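Alpha-glucosidase (Pseudoalteromonas sp. K8, PDB 5HQ4) probably binds and hydrolyses alpha-glucosidic carbohydrates as a calcium-binding member of glycoside hydrolase family 97. Local coordinates at residues A187-Y192 against E437-T442; K430-T435 against N450-E455. One frame throughout, in Å; residues are numbered along the deposited sequence.

Interaction 1 of 2, residues A187-Y192 against E437-T442. With CA (calcium ion), chain G.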
ATOM      1  N   ALA A 187      -3.608  11.075   4.736  1.00 10.22           N
ATOM      2  CA  ALA A 187      -2.238  11.269   4.287  1.00 11.08           C
ATOM      3  C   ALA A 187      -1.404  11.828   5.429  1.00 10.85           C
ATOM      4  O   ALA A 187      -1.898  12.599   6.259  1.00 11.43           O
ATOM      5  CB  ALA A 187      -2.176  12.196   3.059  1.00  9.95           C
ATOM      6  N   ALA A 188      -0.134  11.405   5.468  1.00 11.09           N
ATOM      7  CA  ALA A 188       0.845  11.866   6.457  1.00 13.32           C
ATOM      8  C   ALA A 188       0.376  11.539   7.878  1.00 10.61           C
ATOM      9  O   ALA A 188       0.249  12.408   8.744  1.00 11.39           O
ATOM     10  CB  ALA A 188       1.144  13.370   6.299  1.00 11.07           C
ATOM     11  N   LEU A 189       0.142  10.252   8.114  1.00 10.60           N
ATOM     12  CA  LEU A 189      -0.286   9.777   9.433  1.00 12.72           C
ATOM     13  C   LEU A 189       0.939   9.712  10.337  1.00 11.91           C
ATOM     14  O   LEU A 189       1.682   8.724  10.327  1.00 12.03           O
ATOM     15  CB  LEU A 189      -0.969   8.417   9.324  1.00  9.91           C
ATOM     16  CG  LEU A 189      -1.399   7.748  10.636  1.00 15.64           C
ATOM     17  CD1 LEU A 189      -2.318   8.649  11.451  1.00 10.41           C
ATOM     18  CD2 LEU A 189      -2.085   6.424  10.341  1.00 11.43           C
ATOM     19  N   VAL A 190       1.144  10.769  11.126  1.00 11.09           N
ATOM     20  CA  VAL A 190       2.326  10.944  11.966  1.00 13.45           C
ATOM     21  C   VAL A 190       1.872  11.328  13.371  1.00 15.53           C
ATOM     22  O   VAL A 190       1.120  12.295  13.535  1.00 15.49           O
ATOM     23  CB  VAL A 190       3.261  12.034  11.401  1.00 16.27           C
ATOM     24  CG1 VAL A 190       4.450  12.274  12.334  1.00 18.22           C
ATOM     25  CG2 VAL A 190       3.725  11.673  10.001  1.00 15.25           C
ATOM     26  N   ASP A 191       2.337  10.581  14.378  1.00 12.61           N
ATOM     27  CA  ASP A 191       2.049  10.862  15.796  1.00 13.99           C
ATOM     28  C   ASP A 191       0.552  11.060  16.047  1.00 14.38           C
ATOM     29  O   ASP A 191       0.119  11.997  16.721  1.00 12.94           O
ATOM     30  CB  ASP A 191       2.848  12.072  16.298  1.00 14.37           C
ATOM     31  CG  ASP A 191       2.694  12.289  17.799  1.00 20.54           C
ATOM     32  OD1 ASP A 191       2.637  11.285  18.543  1.00 16.99           O
ATOM     33  OD2 ASP A 191       2.611  13.460  18.227  1.00 19.97           O
ATOM     34  N   TYR A 192      -0.245  10.150  15.502  1.00 13.90           N
ATOM     35  CA  TYR A 192      -1.694  10.245  15.580  1.00 13.67           C
ATOM     36  C   TYR A 192      -2.238   8.841  15.373  1.00 12.30           C
ATOM     37  O   TYR A 192      -1.514   7.940  14.951  1.00 11.48           O
ATOM     38  CB  TYR A 192      -2.227  11.234  14.535  1.00 11.11           C
ATOM     39  CG  TYR A 192      -3.583  11.861  14.811  1.00 10.74           C
ATOM     40  CD1 TYR A 192      -3.688  13.033  15.572  1.00 11.11           C
ATOM     41  CD2 TYR A 192      -4.748  11.324  14.255  1.00 11.88           C
ATOM     42  CE1 TYR A 192      -4.928  13.638  15.802  1.00 11.04           C
ATOM     43  CE2 TYR A 192      -5.999  11.929  14.474  1.00 10.82           C
ATOM     44  CZ  TYR A 192      -6.071  13.089  15.248  1.00 10.60           C
ATOM     45  OH  TYR A 192      -7.294  13.695  15.467  1.00 12.25           O
ATOM     46  N   GLU A 437       2.255  -6.778   7.957  1.00  9.08           N
ATOM     47  CA  GLU A 437       1.342  -6.384   9.026  1.00  9.00           C
ATOM     48  C   GLU A 437       1.624  -4.938   9.443  1.00 11.44           C
ATOM     49  O   GLU A 437       1.977  -4.666  10.594  1.00 10.46           O
ATOM     50  CB  GLU A 437       1.427  -7.330  10.216  1.00 11.26           C
ATOM     51  CG  GLU A 437       1.119  -8.785   9.823  1.00 13.26           C
ATOM     52  CD  GLU A 437       2.283  -9.441   9.069  1.00 15.15           C
ATOM     53  OE1 GLU A 437       3.436  -9.296   9.519  1.00 13.49           O
ATOM     54  OE2 GLU A 437       2.058 -10.066   8.010  1.00 18.22           O
ATOM     55  N   PRO A 438       1.487  -3.988   8.516  1.00 10.50           N
ATOM     56  CA  PRO A 438       1.924  -2.611   8.755  1.00  9.04           C
ATOM     57  C   PRO A 438       0.790  -1.722   9.221  1.00 13.45           C
ATOM     58  O   PRO A 438      -0.351  -2.177   9.351  1.00 11.18           O
ATOM     59  CB  PRO A 438       2.365  -2.173   7.357  1.00  9.64           C
ATOM     60  CG  PRO A 438       1.257  -2.765   6.502  1.00  9.87           C
ATOM     61  CD  PRO A 438       0.953  -4.142   7.152  1.00 13.43           C
ATOM     62  N   ILE A 439       1.101  -0.445   9.448  1.00 10.77           N
ATOM     63  CA  ILE A 439       0.106   0.615   9.294  1.00 11.37           C
ATOM     64  C   ILE A 439      -0.124   0.831   7.801  1.00 10.23           C
ATOM     65  O   ILE A 439       0.804   0.688   6.989  1.00  9.57           O
ATOM     66  CB  ILE A 439       0.585   1.912   9.980  1.00 11.70           C
ATOM     67  CG1 ILE A 439      -0.445   3.036   9.821  1.00 12.30           C
ATOM     68  CG2 ILE A 439       1.925   2.388   9.385  1.00  9.50           C
ATOM     69  CD1 ILE A 439      -1.725   2.811  10.637  1.00 11.87           C
ATOM     70  N   LYS A 440      -1.362   1.152   7.426  1.00  8.70           N
ATOM     71  CA  LYS A 440      -1.662   1.440   6.027  1.00 10.91           C
ATOM     72  C   LYS A 440      -0.768   2.562   5.507  1.00 13.02           C
ATOM     73  O   LYS A 440      -0.296   3.421   6.265  1.00 12.24           O
ATOM     74  CB  LYS A 440      -3.136   1.823   5.865  1.00 11.37           C
ATOM     75  CG  LYS A 440      -3.480   3.194   6.520  1.00  9.75           C
ATOM     76  CD  LYS A 440      -4.978   3.316   6.848  1.00 13.89           C
ATOM     77  CE  LYS A 440      -5.287   4.710   7.405  1.00 12.98           C
ATOM     78  NZ  LYS A 440      -6.732   4.913   7.743  1.00 11.86           N
ATOM     79  N   ASP A 441      -0.527   2.537   4.198  1.00  9.97           N
ATOM     80  CA  ASP A 441       0.286   3.558   3.538  1.00  9.14           C
ATOM     81  C   ASP A 441      -0.477   4.882   3.504  1.00  9.27           C
ATOM     82  O   ASP A 441      -1.648   4.921   3.114  1.00  9.86           O
ATOM     83  CB  ASP A 441       0.615   3.081   2.116  1.00  9.13           C
ATOM     84  CG  ASP A 441       1.685   3.927   1.418  1.00 14.09           C
ATOM     85  OD1 ASP A 441       1.824   5.132   1.730  1.00 14.42           O
ATOM     86  OD2 ASP A 441       2.382   3.366   0.532  1.00 14.88           O
ATOM     87  N   THR A 442       0.158   5.962   3.976  1.00  9.58           N
ATOM     88  CA  THR A 442      -0.440   7.291   3.896  1.00  9.80           C
ATOM     89  C   THR A 442       0.487   8.263   3.167  1.00 10.19           C
ATOM     90  O   THR A 442       0.368   9.483   3.334  1.00 11.91           O
ATOM     91  CB  THR A 442      -0.818   7.823   5.284  1.00 11.19           C
ATOM     92  OG1 THR A 442       0.348   7.931   6.115  1.00 10.91           O
ATOM     93  CG2 THR A 442      -1.846   6.881   5.962  1.00  9.81           C
TER
HETATM   94 CA    CA G 706       1.070 -11.246   6.235  1.00 26.01          CA
HETATM   95  O   HOH W   1      -0.325 -12.461   7.746  1.00 23.32           O
HETATM   96  O   HOH W   2       3.388 -11.438   5.689  1.00 13.74           O
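A188 and L189 meet T442 in a small, buried loop-to-loop contact between the N-terminal beta-rich part of the chain and the loop that follows strand 432-435 of the catalytic barrel. T442 offers two acceptors to consecutive backbone amides just past strand 181-187: its carbonyl O receives A188 N at 2.9 Å, and its hydroxyl OG1 receives L189 N at 3.1 Å, both bonds nearly straight (168°). OG1 is set between its own backbone N and carbonyl carbon (chi1 61°), which turns it to the L189 amide while CG2 lies against L189 CB at 3.8 Å. The same carbonyl O also takes a CA-H...O contact from A187 CA at 3.3 Å. A valine in place of T442 would probably leave the L189 amide without its acceptor. In family 97 the N-terminal domain, of the galactose mutarotase clan, packs on a TIM-type barrel, and this contact is one point where the two meet. Beside the polar pair, L189 CD2 touches I439 CD1 at 3.6 Å, the two side chains crossing at a slant, and V416 of helix 413-428 touches both. At the other end of 437-442, E437 OE2 binds the calcium ion at 2.4 Å.

Interaction 2 of 2, residues K430-T435 against N450-E455; sequences KISINT and NWITRE. With CA (calcium ion), chain G.
Strands 432-435 and 451-454 are parallel neighbours in the wall of the catalytic TIM-type barrel, their axes 4.6 Å apart and 17° from parallel. I433 N donates to N450 O at 2.9 Å, nearly in line with the carbonyl, and I433 O takes the more bent bond from I452 N. Further along, T435 N reaches T453 O, and T435 O accepts E455 N at 2.9 Å. Ahead of the strands, the N450 side-chain amide sends ND2 to I431 O at 3.0 Å, in both the amide and carbonyl planes and almost straight (175°); ND2 also bonds V423 O.

On one face of the sheet the W451 indole, CG anti to the backbone N (chi1 -153°), brings its edge to T435, where NE1 donates to T435 OG1 at 3.0 Å, the hydroxyl lying somewhat out of the ring plane. R454 NH2 lies 3.3 Å above the ring centre, while NH1 bonds I439 O. On the opposite face N434 and T453 lie side by side, with OD1 of N434 3.4 Å from CG2 of T453; N434 ND2 continues to D489.

E455, extended beyond CG, carries OE1 to the calcium ion at 2.4 Å, with E154, E437 and E461 as further ligands: a metal site at the C-terminal end of parallel strands, where TIM barrels place their active sites.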
ATOM      1  N   LYS A 430      21.456   3.053   6.493  1.00 19.57           N
ATOM      2  CA  LYS A 430      21.206   2.933   5.051  1.00 17.04           C
ATOM      3  C   LYS A 430      20.449   1.648   4.708  1.00 22.28           C
ATOM      4  O   LYS A 430      20.749   0.962   3.728  1.00 21.19           O
ATOM      5  CB  LYS A 430      22.500   3.054   4.246  1.00 18.32           C
ATOM      6  CG  LYS A 430      23.133   4.440   4.365  1.00 24.48           C
ATOM      7  CD  LYS A 430      24.348   4.568   3.463  1.00 34.89           C
ATOM      8  CE  LYS A 430      25.144   5.828   3.777  1.00 41.92           C
ATOM      9  NZ  LYS A 430      24.265   7.016   3.888  1.00 47.80           N
ATOM     10  N   ILE A 431      19.420   1.348   5.496  1.00 17.66           N
ATOM     11  CA  ILE A 431      18.582   0.168   5.307  1.00 15.58           C
ATOM     12  C   ILE A 431      17.171   0.624   4.957  1.00 14.42           C
ATOM     13  O   ILE A 431      16.633   1.542   5.589  1.00 18.37           O
ATOM     14  CB  ILE A 431      18.596  -0.725   6.564  1.00 16.79           C
ATOM     15  CG1 ILE A 431      19.960  -1.420   6.691  1.00 24.99           C
ATOM     16  CG2 ILE A 431      17.442  -1.738   6.552  1.00 16.10           C
ATOM     17  CD1 ILE A 431      20.135  -2.172   7.990  1.00 23.72           C
ATOM     18  N   SER A 432      16.584  -0.002   3.939  1.00 14.66           N
ATOM     19  CA  SER A 432      15.198   0.233   3.557  1.00 13.36           C
ATOM     20  C   SER A 432      14.303  -0.846   4.153  1.00 17.03           C
ATOM     21  O   SER A 432      14.743  -1.975   4.390  1.00 15.32           O
ATOM     22  CB  SER A 432      15.053   0.250   2.034  1.00 13.29           C
ATOM     23  OG  SER A 432      15.819   1.315   1.495  1.00 17.34           O
ATOM     24  N   ILE A 433      13.029  -0.501   4.351  1.00 13.02           N
ATOM     25  CA  ILE A 433      12.098  -1.305   5.139  1.00 11.88           C
ATOM     26  C   ILE A 433      10.883  -1.676   4.295  1.00 14.71           C
ATOM     27  O   ILE A 433      10.249  -0.807   3.681  1.00 11.89           O
ATOM     28  CB  ILE A 433      11.653  -0.568   6.415  1.00 11.82           C
ATOM     29  CG1 ILE A 433      12.835  -0.364   7.367  1.00 12.39           C
ATOM     30  CG2 ILE A 433      10.521  -1.331   7.128  1.00 11.37           C
ATOM     31  CD1 ILE A 433      13.460  -1.664   7.886  1.00 12.60           C
ATOM     32  N   ASN A 434      10.539  -2.963   4.322  1.00 12.60           N
ATOM     33  CA  ASN A 434       9.349  -3.543   3.706  1.00 12.37           C
ATOM     34  C   ASN A 434       8.510  -4.109   4.853  1.00 11.84           C
ATOM     35  O   ASN A 434       8.872  -5.135   5.435  1.00 12.74           O
ATOM     36  CB  ASN A 434       9.780  -4.618   2.698  1.00 13.20           C
ATOM     37  CG  ASN A 434       8.666  -5.562   2.292  1.00 15.93           C
ATOM     38  OD1 ASN A 434       7.481  -5.286   2.474  1.00 12.28           O
ATOM     39  ND2 ASN A 434       9.056  -6.693   1.705  1.00 13.57           N
ATOM     40  N   THR A 435       7.412  -3.432   5.207  1.00 10.83           N
ATOM     41  CA  THR A 435       6.669  -3.737   6.435  1.00  9.95           C
ATOM     42  C   THR A 435       5.481  -4.647   6.139  1.00  9.60           C
ATOM     43  O   THR A 435       4.544  -4.237   5.455  1.00 10.26           O
ATOM     44  CB  THR A 435       6.159  -2.458   7.107  1.00 11.05           C
ATOM     45  OG1 THR A 435       7.222  -1.509   7.220  1.00 12.77           O
ATOM     46  CG2 THR A 435       5.608  -2.772   8.502  1.00 11.64           C
ATOM     47  N   ASN A 450      13.211   5.579   2.298  1.00 13.36           N
ATOM     48  CA  ASN A 450      13.608   4.204   2.565  1.00 13.79           C
ATOM     49  C   ASN A 450      12.438   3.345   3.030  1.00 12.57           C
ATOM     50  O   ASN A 450      12.612   2.137   3.215  1.00 12.72           O
ATOM     51  CB  ASN A 450      14.745   4.152   3.602  1.00 13.75           C
ATOM     52  CG  ASN A 450      14.283   4.530   4.991  1.00 17.26           C
ATOM     53  OD1 ASN A 450      13.524   5.482   5.166  1.00 15.40           O
ATOM     54  ND2 ASN A 450      14.723   3.771   5.989  1.00 14.90           N
ATOM     55  N   TRP A 451      11.246   3.926   3.201  1.00 12.88           N
ATOM     56  CA  TRP A 451      10.049   3.134   3.503  1.00 12.33           C
ATOM     57  C   TRP A 451       9.457   2.698   2.165  1.00 14.16           C
ATOM     58  O   TRP A 451       8.530   3.302   1.630  1.00 14.19           O
ATOM     59  CB  TRP A 451       9.043   3.932   4.335  1.00 11.39           C
ATOM     60  CG  TRP A 451       8.159   3.043   5.196  1.00 11.13           C
ATOM     61  CD1 TRP A 451       8.029   1.689   5.101  1.00 11.97           C
ATOM     62  CD2 TRP A 451       7.334   3.448   6.293  1.00 11.39           C
ATOM     63  NE1 TRP A 451       7.176   1.220   6.074  1.00 14.43           N
ATOM     64  CE2 TRP A 451       6.734   2.284   6.818  1.00 11.28           C
ATOM     65  CE3 TRP A 451       7.060   4.682   6.897  1.00 14.76           C
ATOM     66  CZ2 TRP A 451       5.860   2.315   7.906  1.00 14.66           C
ATOM     67  CZ3 TRP A 451       6.196   4.712   7.986  1.00 15.95           C
ATOM     68  CH2 TRP A 451       5.610   3.532   8.480  1.00 16.06           C
ATOM     69  N   ILE A 452      10.011   1.618   1.614  1.00 11.73           N
ATOM     70  CA  ILE A 452       9.833   1.395   0.182  1.00 11.60           C
ATOM     71  C   ILE A 452       8.521   0.694  -0.145  1.00 12.01           C
ATOM     72  O   ILE A 452       7.921   0.975  -1.191  1.00 12.86           O
ATOM     73  CB  ILE A 452      11.038   0.637  -0.408  1.00 12.43           C
ATOM     74  CG1 ILE A 452      11.330  -0.654   0.358  1.00 11.62           C
ATOM     75  CG2 ILE A 452      12.242   1.544  -0.403  1.00 14.55           C
ATOM     76  CD1 ILE A 452      12.452  -1.486  -0.262  1.00 14.63           C
ATOM     77  N   THR A 453       8.026  -0.185   0.723  1.00 12.80           N
ATOM     78  CA  THR A 453       6.798  -0.902   0.405  1.00 10.68           C
ATOM     79  C   THR A 453       6.243  -1.524   1.686  1.00 12.05           C
ATOM     80  O   THR A 453       6.852  -1.444   2.756  1.00  9.99           O
ATOM     81  CB  THR A 453       7.057  -1.948  -0.691  1.00 12.65           C
ATOM     82  OG1 THR A 453       5.804  -2.407  -1.225  1.00 13.37           O
ATOM     83  CG2 THR A 453       7.869  -3.129  -0.138  1.00 10.24           C
ATOM     84  N   ARG A 454       5.061  -2.127   1.572  1.00  9.47           N
ATOM     85  CA  ARG A 454       4.436  -2.807   2.701  1.00 13.09           C
ATOM     86  C   ARG A 454       3.399  -3.784   2.173  1.00 12.84           C
ATOM     87  O   ARG A 454       3.055  -3.783   0.991  1.00 11.07           O
ATOM     88  CB  ARG A 454       3.787  -1.815   3.679  1.00 11.55           C
ATOM     89  CG  ARG A 454       2.439  -1.238   3.203  1.00 10.08           C
ATOM     90  CD  ARG A 454       2.109   0.067   3.969  1.00  8.99           C
ATOM     91  NE  ARG A 454       3.158   1.066   3.744  1.00  9.31           N
ATOM     92  CZ  ARG A 454       3.573   1.964   4.636  1.00 13.13           C
ATOM     93  NH1 ARG A 454       3.035   2.018   5.853  1.00 10.31           N
ATOM     94  NH2 ARG A 454       4.541   2.815   4.305  1.00 11.31           N
ATOM     95  N   GLU A 455       2.886  -4.612   3.076  1.00  9.72           N
ATOM     96  CA  GLU A 455       1.811  -5.520   2.711  1.00 12.48           C
ATOM     97  C   GLU A 455       0.477  -4.867   3.064  1.00  9.96           C
ATOM     98  O   GLU A 455      -0.019  -4.030   2.299  1.00  9.86           O
ATOM     99  CB  GLU A 455       2.010  -6.872   3.408  1.00 11.60           C
ATOM    100  CG  GLU A 455       1.130  -7.989   2.890  1.00 10.84           C
ATOM    101  CD  GLU A 455       1.496  -9.310   3.540  1.00 18.22           C
ATOM    102  OE1 GLU A 455       1.403  -9.397   4.779  1.00 16.24           O
ATOM    103  OE2 GLU A 455       1.921 -10.239   2.820  1.00 18.12           O
TER
HETATM  104 CA    CA G 706       1.070 -11.246   6.235  1.00 26.01          CA
HETATM  105  O   HOH W   1      -0.325 -12.461   7.746  1.00 23.32           O
HETATM  106  O   HOH W   2       3.388 -11.438   5.689  1.00 13.74           O

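Overall arrangement
The segments of the two interactions alternate along the chain: 437-442 of interaction 1 lies between 430-435 and 450-455 of interaction 2, so the loop that meets the N-terminal domain is the one joining the two strands. Their centres are 13 Å apart, yet they touch directly. R454 NH1 probably hydrogen-bonds I439 O at 2.8 Å, linking strand 451-454 to that loop, and R454 CD packs against D441 N. Both interactions also contribute a ligand to the calcium ion, E437 from interaction 1 and E455 from interaction 2. Their carboxylate oxygens, E437 OE2 and E455 OE1, approach to 3.4 Å, a closeness of like charges that the shared metal would offset. E154, E461 and two waters complete the site.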